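Local structure of RagA protein (Porphyromonas gingivalis, 6SLN) at residues D266-G271 with V293-D298; E273-N278 with Y417-P422; S681-G686 with V700-R705; M732-V737 with N760-E765. The protein probably imports nutrients across the bacterial outer membrane as a TonB-dependent receptor, a plugged beta-barrel that works together with a second protein. One frame throughout, in Å; residues are numbered along the deposited sequence.

Interaction 1: D266-G271 with V293-D298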
loop_
_atom_site.group_PDB
_atom_site.type_symbol
_atom_site.label_atom_id
_atom_site.label_comp_id
_atom_site.label_asym_id
_atom_site.label_seq_id
_atom_site.Cartn_x
_atom_site.Cartn_y
_atom_site.Cartn_z
ATOM N N ASP A 266 -37.209 11.602 -34.974
ATOM C CA ASP A 266 -38.121 10.851 -34.119
ATOM C C ASP A 266 -37.369 9.745 -33.393
ATOM O O ASP A 266 -37.453 9.622 -32.165
ATOM C CB ASP A 266 -39.281 10.283 -34.937
ATOM C CG ASP A 266 -40.235 11.362 -35.440
ATOM O OD1 ASP A 266 -40.310 12.443 -34.819
ATOM O OD2 ASP A 266 -40.916 11.137 -36.462
ATOM N N MET A 267 -36.562 8.978 -34.130
ATOM C CA MET A 267 -35.885 7.830 -33.536
ATOM C C MET A 267 -34.865 8.262 -32.484
ATOM O O MET A 267 -34.815 7.683 -31.385
ATOM C CB MET A 267 -35.235 6.995 -34.637
ATOM C CG MET A 267 -34.355 5.868 -34.121
ATOM S SD MET A 267 -33.413 5.074 -35.441
ATOM C CE MET A 267 -32.120 6.280 -35.725
ATOM N N ILE A 268 -34.058 9.286 -32.785
ATOM C CA ILE A 268 -33.077 9.747 -31.803
ATOM C C ILE A 268 -33.778 10.413 -30.628
ATOM O O ILE A 268 -33.406 10.186 -29.472
ATOM C CB ILE A 268 -32.032 10.684 -32.444
ATOM C CG1 ILE A 268 -31.261 9.946 -33.544
ATOM C CG2 ILE A 268 -31.065 11.219 -31.391
ATOM C CD1 ILE A 268 -30.289 10.819 -34.355
ATOM N N LEU A 269 -34.813 11.231 -30.892
ATOM C CA LEU A 269 -35.527 11.860 -29.783
ATOM C C LEU A 269 -36.188 10.814 -28.898
ATOM O O LEU A 269 -36.155 10.929 -27.670
ATOM C CB LEU A 269 -36.564 12.866 -30.283
ATOM C CG LEU A 269 -36.017 14.279 -30.480
ATOM C CD1 LEU A 269 -36.977 15.090 -31.288
ATOM C CD2 LEU A 269 -35.737 14.970 -29.182
ATOM N N ALA A 270 -36.772 9.770 -29.499
ATOM C CA ALA A 270 -37.473 8.766 -28.700
ATOM C C ALA A 270 -36.512 7.967 -27.835
ATOM O O ALA A 270 -36.853 7.579 -26.710
ATOM C CB ALA A 270 -38.261 7.828 -29.602
ATOM N N GLY A 271 -35.315 7.700 -28.347
ATOM C CA GLY A 271 -34.349 6.926 -27.606
ATOM C C GLY A 271 -33.661 7.701 -26.521
ATOM O O GLY A 271 -33.117 7.091 -25.591
ATOM N N VAL A 293 -30.932 15.994 -26.733
ATOM C CA VAL A 293 -31.035 15.939 -28.183
ATOM C C VAL A 293 -31.768 17.193 -28.628
ATOM O O VAL A 293 -32.917 17.418 -28.237
ATOM C CB VAL A 293 -31.760 14.673 -28.658
ATOM C CG1 VAL A 293 -32.017 14.749 -30.162
ATOM C CG2 VAL A 293 -30.954 13.462 -28.300
ATOM N N ASP A 294 -31.099 18.003 -29.446
ATOM C CA ASP A 294 -31.614 19.295 -29.899
ATOM C C ASP A 294 -31.149 19.514 -31.340
ATOM O O ASP A 294 -29.984 19.826 -31.598
ATOM C CB ASP A 294 -31.149 20.420 -28.977
ATOM C CG ASP A 294 -31.636 21.778 -29.425
ATOM O OD1 ASP A 294 -32.432 21.859 -30.385
ATOM O OD2 ASP A 294 -31.208 22.773 -28.818
ATOM N N PHE A 295 -32.073 19.376 -32.279
ATOM C CA PHE A 295 -31.781 19.633 -33.682
ATOM C C PHE A 295 -31.939 21.096 -34.082
ATOM O O PHE A 295 -31.575 21.455 -35.209
ATOM C CB PHE A 295 -32.676 18.744 -34.536
ATOM C CG PHE A 295 -32.410 17.289 -34.329
ATOM C CD1 PHE A 295 -31.159 16.758 -34.638
ATOM C CD2 PHE A 295 -33.378 16.459 -33.820
ATOM C CE1 PHE A 295 -30.887 15.426 -34.431
ATOM C CE2 PHE A 295 -33.120 15.126 -33.613
ATOM C CZ PHE A 295 -31.869 14.603 -33.917
ATOM N N ASN A 296 -32.431 21.951 -33.184
ATOM C CA ASN A 296 -32.788 23.318 -33.543
ATOM C C ASN A 296 -31.727 24.321 -33.149
ATOM O O ASN A 296 -31.693 25.422 -33.703
ATOM C CB ASN A 296 -34.119 23.692 -32.896
ATOM C CG ASN A 296 -35.211 22.735 -33.282
ATOM O OD1 ASN A 296 -35.390 22.434 -34.465
ATOM N ND2 ASN A 296 -35.918 22.211 -32.295
ATOM N N HIS A 297 -30.886 23.962 -32.201
ATOM C CA HIS A 297 -29.697 24.701 -31.839
ATOM C C HIS A 297 -28.604 23.660 -31.905
ATOM O O HIS A 297 -28.887 22.461 -31.953
ATOM C CB HIS A 297 -29.837 25.322 -30.413
ATOM C CG HIS A 297 -28.646 26.102 -29.936
ATOM N ND1 HIS A 297 -27.810 25.641 -28.937
ATOM C CD2 HIS A 297 -28.175 27.326 -30.285
ATOM C CE1 HIS A 297 -26.869 26.541 -28.703
ATOM N NE2 HIS A 297 -27.064 27.569 -29.510
ATOM N N ASP A 298 -27.357 24.066 -31.906
ATOM C CA ASP A 298 -26.381 23.023 -31.694
ATOM C C ASP A 298 -25.330 23.453 -30.681
ATOM O O ASP A 298 -24.971 24.629 -30.554
ATOM C CB ASP A 298 -25.819 22.488 -33.049
ATOM C CG ASP A 298 -25.268 23.530 -33.954
ATOM O OD1 ASP A 298 -24.548 24.429 -33.478
ATOM O OD2 ASP A 298 -25.497 23.384 -35.168
#

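Interaction 2: E273-N278 with Y417-P422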
loop_
_atom_site.group_PDB
_atom_site.type_symbol
_atom_site.label_atom_id
_atom_site.label_comp_id
_atom_site.label_asym_id
_atom_site.label_seq_id
_atom_site.Cartn_x
_atom_site.Cartn_y
_atom_site.Cartn_z
ATOM N N GLU A 273 -35.384 10.276 -24.716
ATOM C CA GLU A 273 -36.343 10.402 -23.627
ATOM C C GLU A 273 -36.591 9.048 -22.970
ATOM O O GLU A 273 -36.748 8.969 -21.750
ATOM C CB GLU A 273 -37.648 11.043 -24.123
ATOM C CG GLU A 273 -38.581 10.162 -24.894
ATOM C CD GLU A 273 -39.677 9.624 -24.021
ATOM O OE1 GLU A 273 -40.278 10.423 -23.288
ATOM O OE2 GLU A 273 -39.921 8.403 -24.049
ATOM N N ASP A 274 -36.572 7.966 -23.746
ATOM C CA ASP A 274 -36.769 6.658 -23.132
ATOM C C ASP A 274 -35.624 6.315 -22.181
ATOM O O ASP A 274 -35.852 5.775 -21.094
ATOM C CB ASP A 274 -36.929 5.588 -24.205
ATOM C CG ASP A 274 -37.132 4.210 -23.616
ATOM O OD1 ASP A 274 -36.175 3.409 -23.643
ATOM O OD2 ASP A 274 -38.238 3.929 -23.105
ATOM N N LEU A 275 -34.391 6.645 -22.556
ATOM C CA LEU A 275 -33.271 6.368 -21.669
ATOM C C LEU A 275 -33.348 7.213 -20.406
ATOM O O LEU A 275 -33.289 6.677 -19.293
ATOM C CB LEU A 275 -31.945 6.603 -22.381
ATOM C CG LEU A 275 -30.784 6.221 -21.484
ATOM C CD1 LEU A 275 -30.958 4.765 -21.110
ATOM C CD2 LEU A 275 -29.439 6.469 -22.173
ATOM N N TYR A 276 -33.469 8.540 -20.556
ATOM C CA TYR A 276 -33.544 9.389 -19.374
ATOM C C TYR A 276 -34.712 8.982 -18.485
ATOM O O TYR A 276 -34.634 9.118 -17.256
ATOM C CB TYR A 276 -33.670 10.866 -19.749
ATOM C CG TYR A 276 -32.359 11.524 -20.079
ATOM C CD1 TYR A 276 -31.405 10.854 -20.826
ATOM C CD2 TYR A 276 -32.074 12.819 -19.657
ATOM C CE1 TYR A 276 -30.197 11.456 -21.176
ATOM C CE2 TYR A 276 -30.859 13.425 -19.973
ATOM C CZ TYR A 276 -29.928 12.732 -20.744
ATOM O OH TYR A 276 -28.727 13.297 -21.101
ATOM N N GLY A 277 -35.782 8.452 -19.084
ATOM C CA GLY A 277 -36.939 7.987 -18.336
ATOM C C GLY A 277 -36.645 6.848 -17.389
ATOM O O GLY A 277 -37.511 6.487 -16.583
ATOM N N ASN A 278 -35.452 6.277 -17.463
ATOM C CA ASN A 278 -35.054 5.174 -16.609
ATOM C C ASN A 278 -34.214 5.642 -15.430
ATOM O O ASN A 278 -33.541 4.824 -14.801
ATOM C CB ASN A 278 -34.281 4.131 -17.426
ATOM C CG ASN A 278 -35.167 3.363 -18.385
ATOM O OD1 ASN A 278 -36.272 2.940 -18.034
ATOM N ND2 ASN A 278 -34.690 3.187 -19.610
ATOM N N TYR A 417 -27.279 8.298 -29.539
ATOM C CA TYR A 417 -28.257 7.287 -29.942
ATOM C C TYR A 417 -27.673 5.880 -29.803
ATOM O O TYR A 417 -26.498 5.642 -30.104
ATOM C CB TYR A 417 -28.743 7.515 -31.379
ATOM C CG TYR A 417 -29.710 6.427 -31.815
ATOM C CD1 TYR A 417 -31.019 6.406 -31.342
ATOM C CD2 TYR A 417 -29.313 5.401 -32.663
ATOM C CE1 TYR A 417 -31.911 5.400 -31.709
ATOM C CE2 TYR A 417 -30.208 4.385 -33.041
ATOM C CZ TYR A 417 -31.503 4.394 -32.547
ATOM O OH TYR A 417 -32.396 3.409 -32.901
ATOM N N GLY A 418 -28.494 4.949 -29.309
ATOM C CA GLY A 418 -28.067 3.589 -29.067
ATOM C C GLY A 418 -27.491 3.316 -27.683
ATOM O O GLY A 418 -27.479 2.152 -27.258
ATOM N N ALA A 419 -27.016 4.348 -26.971
ATOM C CA ALA A 419 -26.477 4.171 -25.620
ATOM C C ALA A 419 -27.481 3.475 -24.714
ATOM O O ALA A 419 -28.699 3.670 -24.819
ATOM C CB ALA A 419 -26.089 5.510 -24.986
ATOM N N THR A 420 -26.954 2.658 -23.809
ATOM C CA THR A 420 -27.786 1.984 -22.825
ATOM C C THR A 420 -27.729 2.642 -21.456
ATOM O O THR A 420 -28.610 2.385 -20.623
ATOM C CB THR A 420 -27.385 0.512 -22.707
ATOM O OG1 THR A 420 -26.015 0.387 -22.260
ATOM C CG2 THR A 420 -27.572 -0.154 -24.050
ATOM N N ARG A 421 -26.720 3.474 -21.213
ATOM C CA ARG A 421 -26.609 4.344 -20.056
ATOM C C ARG A 421 -26.236 5.732 -20.547
ATOM O O ARG A 421 -25.555 5.867 -21.561
ATOM C CB ARG A 421 -25.548 3.836 -19.063
ATOM C CG ARG A 421 -25.348 2.300 -19.064
ATOM C CD ARG A 421 -24.388 1.859 -17.951
ATOM N NE ARG A 421 -23.248 2.771 -17.856
ATOM C CZ ARG A 421 -22.014 2.472 -18.245
ATOM N NH1 ARG A 421 -21.736 1.272 -18.742
ATOM N NH2 ARG A 421 -21.053 3.377 -18.129
ATOM N N PRO A 422 -26.683 6.779 -19.875
ATOM C CA PRO A 422 -26.264 8.117 -20.280
ATOM C C PRO A 422 -24.791 8.290 -19.999
ATOM O O PRO A 422 -24.219 7.618 -19.150
ATOM C CB PRO A 422 -27.120 9.050 -19.407
ATOM C CG PRO A 422 -28.234 8.167 -18.861
ATOM C CD PRO A 422 -27.613 6.811 -18.730
#

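Interaction 3: S681-G686 with V700-R705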
loop_
_atom_site.group_PDB
_atom_site.type_symbol
_atom_site.label_atom_id
_atom_site.label_comp_id
_atom_site.label_asym_id
_atom_site.label_seq_id
_atom_site.Cartn_x
_atom_site.Cartn_y
_atom_site.Cartn_z
ATOM N N SER A 681 30.787 10.225 -30.405
ATOM C CA SER A 681 31.875 11.168 -30.558
ATOM C C SER A 681 31.301 12.460 -31.115
ATOM O O SER A 681 30.242 12.460 -31.741
ATOM C CB SER A 681 32.972 10.624 -31.477
ATOM O OG SER A 681 32.494 10.487 -32.799
ATOM N N GLN A 682 32.003 13.568 -30.880
ATOM C CA GLN A 682 31.544 14.854 -31.397
ATOM C C GLN A 682 32.745 15.732 -31.704
ATOM O O GLN A 682 33.476 16.141 -30.795
ATOM C CB GLN A 682 30.616 15.555 -30.416
ATOM C CG GLN A 682 29.802 16.642 -31.078
ATOM C CD GLN A 682 29.296 17.673 -30.099
ATOM O OE1 GLN A 682 29.528 18.866 -30.278
ATOM N NE2 GLN A 682 28.598 17.225 -29.064
ATOM N N PHE A 683 32.924 16.034 -32.985
ATOM C CA PHE A 683 33.861 17.051 -33.422
ATOM C C PHE A 683 33.113 18.374 -33.517
ATOM O O PHE A 683 32.003 18.427 -34.054
ATOM C CB PHE A 683 34.472 16.666 -34.768
ATOM C CG PHE A 683 35.182 17.787 -35.455
ATOM C CD1 PHE A 683 36.331 18.335 -34.915
ATOM C CD2 PHE A 683 34.703 18.295 -36.653
ATOM C CE1 PHE A 683 36.992 19.371 -35.563
ATOM C CE2 PHE A 683 35.356 19.332 -37.304
ATOM C CZ PHE A 683 36.501 19.869 -36.758
ATOM N N ASN A 684 33.701 19.430 -32.965
ATOM C CA ASN A 684 33.039 20.724 -32.931
ATOM C C ASN A 684 34.055 21.803 -33.234
ATOM O O ASN A 684 35.122 21.831 -32.622
ATOM C CB ASN A 684 32.392 20.994 -31.570
ATOM C CG ASN A 684 31.482 22.196 -31.598
ATOM O OD1 ASN A 684 30.270 22.067 -31.745
ATOM N ND2 ASN A 684 32.070 23.384 -31.514
ATOM N N PHE A 685 33.715 22.687 -34.166
ATOM C CA PHE A 685 34.595 23.769 -34.597
ATOM C C PHE A 685 33.823 25.077 -34.524
ATOM O O PHE A 685 32.807 25.233 -35.208
ATOM C CB PHE A 685 35.103 23.528 -36.020
ATOM C CG PHE A 685 35.782 24.710 -36.609
ATOM C CD1 PHE A 685 35.067 25.656 -37.332
ATOM C CD2 PHE A 685 37.138 24.894 -36.428
ATOM C CE1 PHE A 685 35.696 26.764 -37.866
ATOM C CE2 PHE A 685 37.776 25.990 -36.965
ATOM C CZ PHE A 685 37.053 26.928 -37.686
ATOM N N GLY A 686 34.310 26.029 -33.722
ATOM C CA GLY A 686 33.533 27.204 -33.399
ATOM C C GLY A 686 34.284 28.505 -33.609
ATOM O O GLY A 686 35.510 28.544 -33.708
ATOM N N VAL A 700 29.340 31.304 -34.220
ATOM C CA VAL A 700 29.025 30.181 -35.098
ATOM C C VAL A 700 29.758 28.954 -34.572
ATOM O O VAL A 700 30.905 29.051 -34.117
ATOM C CB VAL A 700 29.405 30.444 -36.571
ATOM C CG1 VAL A 700 28.618 29.517 -37.464
ATOM C CG2 VAL A 700 29.139 31.881 -36.956
ATOM N N ASP A 701 29.094 27.804 -34.635
ATOM C CA ASP A 701 29.682 26.536 -34.216
ATOM C C ASP A 701 29.264 25.466 -35.212
ATOM O O ASP A 701 28.078 25.148 -35.314
ATOM C CB ASP A 701 29.236 26.161 -32.805
ATOM C CG ASP A 701 30.190 26.657 -31.745
ATOM O OD1 ASP A 701 31.230 25.992 -31.535
ATOM O OD2 ASP A 701 29.909 27.717 -31.135
ATOM N N PHE A 702 30.222 24.927 -35.949
ATOM C CA PHE A 702 29.989 23.787 -36.821
ATOM C C PHE A 702 30.384 22.523 -36.076
ATOM O O PHE A 702 31.493 22.432 -35.540
ATOM C CB PHE A 702 30.787 23.910 -38.121
ATOM C CG PHE A 702 30.773 22.661 -38.974
ATOM C CD1 PHE A 702 29.703 22.392 -39.818
ATOM C CD2 PHE A 702 31.830 21.747 -38.926
ATOM C CE1 PHE A 702 29.688 21.231 -40.609
ATOM C CE2 PHE A 702 31.821 20.588 -39.712
ATOM C CZ PHE A 702 30.747 20.335 -40.556
ATOM N N TYR A 703 29.489 21.546 -36.061
ATOM C CA TYR A 703 29.765 20.294 -35.383
ATOM C C TYR A 703 29.421 19.118 -36.279
ATOM O O TYR A 703 28.641 19.234 -37.229
ATOM C CB TYR A 703 28.961 20.170 -34.095
ATOM C CG TYR A 703 27.480 20.112 -34.350
ATOM C CD1 TYR A 703 26.835 18.900 -34.545
ATOM C CD2 TYR A 703 26.727 21.273 -34.413
ATOM C CE1 TYR A 703 25.485 18.845 -34.787
ATOM C CE2 TYR A 703 25.373 21.228 -34.648
ATOM C CZ TYR A 703 24.756 20.016 -34.832
ATOM O OH TYR A 703 23.402 19.976 -35.068
ATOM N N VAL A 704 29.996 17.967 -35.936
ATOM C CA VAL A 704 29.599 16.685 -36.508
ATOM C C VAL A 704 29.660 15.656 -35.394
ATOM O O VAL A 704 30.699 15.493 -34.739
ATOM C CB VAL A 704 30.463 16.241 -37.702
ATOM C CG1 VAL A 704 31.931 16.249 -37.343
ATOM C CG2 VAL A 704 30.032 14.854 -38.150
ATOM N N ARG A 705 28.548 14.972 -35.176
ATOM C CA ARG A 705 28.331 14.122 -34.020
ATOM C C ARG A 705 27.972 12.731 -34.521
ATOM O O ARG A 705 27.105 12.579 -35.387
ATOM C CB ARG A 705 27.232 14.733 -33.120
ATOM C CG ARG A 705 26.326 13.757 -32.429
ATOM C CD ARG A 705 25.287 14.486 -31.595
ATOM N NE ARG A 705 24.725 13.586 -30.591
ATOM C CZ ARG A 705 23.556 13.776 -30.003
ATOM N NH1 ARG A 705 22.834 14.840 -30.314
ATOM N NH2 ARG A 705 23.115 12.906 -29.100
#

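Interaction 4: M732-V737 with N760-E765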
loop_
_atom_site.group_PDB
_atom_site.type_symbol
_atom_site.label_atom_id
_atom_site.label_comp_id
_atom_site.label_asym_id
_atom_site.label_seq_id
_atom_site.Cartn_x
_atom_site.Cartn_y
_atom_site.Cartn_z
ATOM N N MET A 732 24.161 6.117 -36.314
ATOM C CA MET A 732 23.626 7.359 -36.845
ATOM C C MET A 732 24.750 8.371 -36.955
ATOM O O MET A 732 25.925 8.058 -36.756
ATOM C CB MET A 732 22.537 7.958 -35.955
ATOM C CG MET A 732 21.258 7.197 -35.841
ATOM S SD MET A 732 20.336 7.970 -34.505
ATOM C CE MET A 732 19.897 9.516 -35.323
ATOM N N LYS A 733 24.355 9.615 -37.204
ATOM C CA LYS A 733 25.253 10.728 -37.461
ATOM C C LYS A 733 24.404 11.993 -37.476
ATOM O O LYS A 733 23.267 11.978 -37.961
ATOM C CB LYS A 733 25.994 10.535 -38.792
ATOM C CG LYS A 733 27.210 11.422 -39.015
ATOM C CD LYS A 733 27.542 11.509 -40.522
ATOM C CE LYS A 733 29.013 11.256 -40.781
ATOM N NZ LYS A 733 29.616 12.193 -41.777
ATOM N N ASN A 734 24.950 13.071 -36.924
ATOM C CA ASN A 734 24.240 14.335 -36.825
ATOM C C ASN A 734 25.204 15.447 -37.190
ATOM O O ASN A 734 26.239 15.607 -36.538
ATOM C CB ASN A 734 23.674 14.538 -35.419
ATOM C CG ASN A 734 22.258 14.038 -35.303
ATOM O OD1 ASN A 734 21.330 14.643 -35.832
ATOM N ND2 ASN A 734 22.078 12.930 -34.620
ATOM N N THR A 735 24.877 16.200 -38.238
ATOM C CA THR A 735 25.759 17.244 -38.736
ATOM C C THR A 735 24.953 18.522 -38.866
ATOM O O THR A 735 23.845 18.502 -39.412
ATOM C CB THR A 735 26.380 16.825 -40.062
ATOM O OG1 THR A 735 27.071 15.586 -39.857
ATOM C CG2 THR A 735 27.360 17.894 -40.596
ATOM N N GLY A 736 25.494 19.617 -38.339
ATOM C CA GLY A 736 24.698 20.822 -38.226
ATOM C C GLY A 736 25.536 22.032 -37.878
ATOM O O GLY A 736 26.760 21.952 -37.728
ATOM N N VAL A 737 24.836 23.166 -37.738
ATOM C CA VAL A 737 25.436 24.482 -37.547
ATOM C C VAL A 737 24.741 25.187 -36.386
ATOM O O VAL A 737 23.538 25.012 -36.176
ATOM C CB VAL A 737 25.341 25.312 -38.838
ATOM C CG1 VAL A 737 25.610 26.776 -38.559
ATOM C CG2 VAL A 737 26.336 24.774 -39.860
ATOM N N ASN A 760 19.805 27.081 -35.503
ATOM C CA ASN A 760 20.558 25.861 -35.771
ATOM C C ASN A 760 19.903 25.090 -36.906
ATOM O O ASN A 760 18.680 24.929 -36.927
ATOM C CB ASN A 760 20.652 24.958 -34.540
ATOM C CG ASN A 760 21.027 23.503 -34.892
ATOM O OD1 ASN A 760 20.161 22.650 -35.101
ATOM N ND2 ASN A 760 22.325 23.225 -34.945
ATOM N N TYR A 761 20.720 24.615 -37.842
ATOM C CA TYR A 761 20.317 23.584 -38.783
ATOM C C TYR A 761 20.948 22.254 -38.379
ATOM O O TYR A 761 22.065 22.217 -37.857
ATOM C CB TYR A 761 20.737 23.938 -40.211
ATOM C CG TYR A 761 20.378 22.855 -41.206
ATOM C CD1 TYR A 761 19.070 22.687 -41.621
ATOM C CD2 TYR A 761 21.343 21.991 -41.712
ATOM C CE1 TYR A 761 18.727 21.703 -42.517
ATOM C CE2 TYR A 761 21.005 20.993 -42.611
ATOM C CZ TYR A 761 19.691 20.855 -43.011
ATOM O OH TYR A 761 19.321 19.870 -43.906
ATOM N N ASN A 762 20.236 21.153 -38.620
ATOM C CA ASN A 762 20.806 19.849 -38.306
ATOM C C ASN A 762 20.342 18.784 -39.285
ATOM O O ASN A 762 19.137 18.551 -39.423
ATOM C CB ASN A 762 20.453 19.426 -36.897
ATOM C CG ASN A 762 21.165 18.160 -36.508
ATOM O OD1 ASN A 762 22.295 18.201 -36.032
ATOM N ND2 ASN A 762 20.531 17.020 -36.760
ATOM N N ARG A 763 21.299 18.097 -39.909
ATOM C CA ARG A 763 21.019 17.007 -40.838
ATOM C C ARG A 763 21.342 15.685 -40.159
ATOM O O ARG A 763 22.493 15.441 -39.782
ATOM C CB ARG A 763 21.822 17.149 -42.135
ATOM C CG ARG A 763 21.390 16.205 -43.272
ATOM C CD ARG A 763 19.882 16.240 -43.490
ATOM N NE ARG A 763 19.400 15.681 -44.761
ATOM C CZ ARG A 763 19.704 14.467 -45.212
ATOM N NH1 ARG A 763 20.530 13.684 -44.525
ATOM N NH2 ARG A 763 19.189 14.040 -46.353
ATOM N N GLN A 764 20.320 14.846 -40.011
ATOM C CA GLN A 764 20.425 13.507 -39.452
ATOM C C GLN A 764 20.733 12.502 -40.559
ATOM O O GLN A 764 20.363 12.699 -41.718
ATOM C CB GLN A 764 19.113 13.135 -38.758
ATOM C CG GLN A 764 19.212 12.097 -37.678
ATOM C CD GLN A 764 17.888 11.383 -37.450
ATOM O OE1 GLN A 764 17.529 10.473 -38.209
ATOM N NE2 GLN A 764 17.151 11.796 -36.404
ATOM N N GLU A 765 21.424 11.419 -40.194
ATOM C CA GLU A 765 21.703 10.358 -41.161
ATOM C C GLU A 765 21.934 9.070 -40.378
ATOM O O GLU A 765 23.019 8.867 -39.823
ATOM C CB GLU A 765 22.898 10.681 -42.052
ATOM C CG GLU A 765 23.121 9.620 -43.169
ATOM C CD GLU A 765 24.426 9.771 -43.960
ATOM O OE1 GLU A 765 24.957 10.896 -44.073
ATOM O OE2 GLU A 765 24.915 8.750 -44.484
HETATM O O HOH W 1 18.453 14.218 -35.499
#

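Interaction 1: D266-G271 with V293-D298
Val293 sets its CG1 methyl into the notch between Ile268 and Leu269, neighbours on helix 261-276, with CG2 resting on Ile268. This is loop-on-helix packing in the long excursion that joins barrel strands 218-230 and 309-322. The beta-branched valine suits the place because one methyl can fill the notch while the other spreads over the isoleucine. CG1 lies 3.9 Å from Leu269 CD2 and meets Ile268 as well, while Val293 CG2 touches Ile268 CG2 at 3.8 Å. The two beta-branched side chains cross at about a right angle, methyl on methyl.

Ile268 divides its surface between two partners. Its CG2 stands anti to the backbone N (chi1 -61° for CG1) and faces the valine, which leaves the longer CG1-CD1 arm for Phe295. There CD1 meets the edge of the aromatic ring, close to its plane, 4.1 Å from CZ. Phe295 therefore enters the hollow end-on, and Leu269 borders the same ring more distantly. Beyond the two segments the phenylalanine meets the ring of Tyr400 and touches Lys265, while Ala272 adds to the hollow that takes Val293.

The loop bearing these knobs is shaped by Asp294, whose side chain starts out away from the helix and closes an Asx turn. Its OD1 accepts from Asn296 N at 2.8 Å and from His297 N at 3.2 Å, both from above the same face of the carboxylate plane.

Interaction 2: E273-N278 with Y417-P422
Tyr276 and Pro422 bring the two side-chain rings of this contact together, Pro422 CB lying obliquely to the tyrosine ring, 4.3 Å from Tyr276 CE1. The flat group met most squarely is the peptide joining Arg421 to Pro422. Leu275 CD2 sits almost directly above one face of that peptide, 3.7 Å from Arg421 C and 3.6 Å from Pro422 N. The same methyl reaches the proline ring at CG, 3.9 Å away, so it covers the peptide and the pyrrolidine ring together.

Leu275 lies near the last turns of helix 261-276, and its side chain is the wedge between helix and loop. With CG anti to the backbone N (chi1 -176°), the branch is carried outward from the helix and its methyls part. CD2 goes to the proline, and CD1 goes to the Thr420 carbonyl, 3.4 Å from its O. A forked leucine can thus follow the bend of the chain from Ala419 to Pro422, and a proline gives it an apolar partner whose backbone N has no hydrogen to satisfy.

Val413 and Leu282 touch both Tyr276 and Pro422, extending the apolar patch. The side chains of Thr420 and Arg421 start out away from the helix, and both residues pack on the backbone of another protein's chain. Helix and loop are joined across these segments by apolar and van der Waals contact, without a hydrogen bond between them, so the fit depends on burial and matched shape.

Interaction 3: S681-G686 with V700-R705
Asn684 and Asp701 meet on the inward face of an antiparallel beta hairpin, strands 678-691 and 696-715, in the wall of the TonB-dependent receptor barrel. Asn684 ND2 donates to Asp701 OD1 over 2.7 Å, diagonally between two neighbouring non-hydrogen-bonded pairs. The acceptor lies in the amide plane of Asn684, and Asp701 OD1 is met on the anti side, 21° out of the carboxylate plane. Gly686, paired with Asp701, has no side chain and lets the carboxylate close in, OD1 3.2 Å from Gly686 CA.

This face is dense and polar. The amide of Asn684 lies nearly parallel to the Tyr703 ring, and its OD1 approaches Tyr703 CB. Gln682 CG packs on Arg705 CB at 3.8 Å, aliphatic stem on aliphatic stem, while the polar ends reach elsewhere: Gln682 NE2 to Lys187 O and Arg705 NE to Gln680 OE1. The Tyr703 ring stacks on His147, so both Lys187 and His147 tie the wall to the plug region.

Backbone pairs hold the strands at Phe683 with Val704 and at Phe685 with Phe702, where Phe685 N reaches Phe702 O at 2.6 Å. Their side chains form the looser outward face, apolar and probably turned to lipid, where phenylalanine and valine belong. Phe685 leads away from the neighbouring strand, and Phe683 CE2 comes only to 4.5 Å from Phe702 CE2. The closer touch here is Val704 CG1, in the plane of the Phe683 ring at its edge, 3.5 Å from CD2.

Interaction 4: M732-V737 with N760-E765
Asn734 and Asn762 join their amides across the strands. Asn762 ND2 donates to Asn734 OD1 at 2.7 Å, in the carbonyl plane and on a lone pair, with an angle of 161° at the hydrogen. That oxygen has a second donor, a water 2.9 Å from Asn734 OD1 that in turn accepts from Gln764 NE2. The remaining amide atoms have partners beyond the two segments: Asn734 ND2 gives to Thr149 O, Gln764 OE1 takes the backbone N of Asn791, and Asn762 OD1 lies against Tyr703 OH, a probable hydrogen bond modelled too short to trust in detail. Asparagine and glutamine suit this inner face because each offers both a donor and an acceptor.

The segments belong to an antiparallel beta hairpin, strands 732-746 and 752-764, in the receptor's barrel wall. Thr735 and Arg763 exchange both backbone bonds, Arg763 N reaching Thr735 O at 2.6 Å. Val737 N gives to Tyr761 O, while the return bond from Tyr761 N to Val737 O is weak at 3.3 Å. Glu765 N donates to Lys733 O at 2.9 Å.

Asn760 ND2 donates to Asp738 OD2. Gly736, without a side chain, lets Tyr761 O and Asn762 lie close. Met732, bent at chi3 (71°), lays its CE methyl against the Gln764 amide, 3.5 Å from CD.

In the fold
The four contacts form two distant groups. Interactions 1 and 2 share helix 261-276, with centres 13 Å apart, and Tyr417 of the second packs on Met267 and Ile268 of the first; both reach toward the chain of another protein. Interactions 3 and 4 are successive hairpins of the barrel wall, with centres 10 Å apart. Strands 696-715 and 732-746 join them directly: Asn734 N probably bonds to Arg705 O, and Val704 packs on Thr735. Interaction 3 lies across the chain's centre from interactions 1 and 2, its centre 65 Å from that of each, and interaction 4 lies across it from interaction 2. The lipid seen in the structure is bound by other residues, including Phe501, His523 and Tyr525.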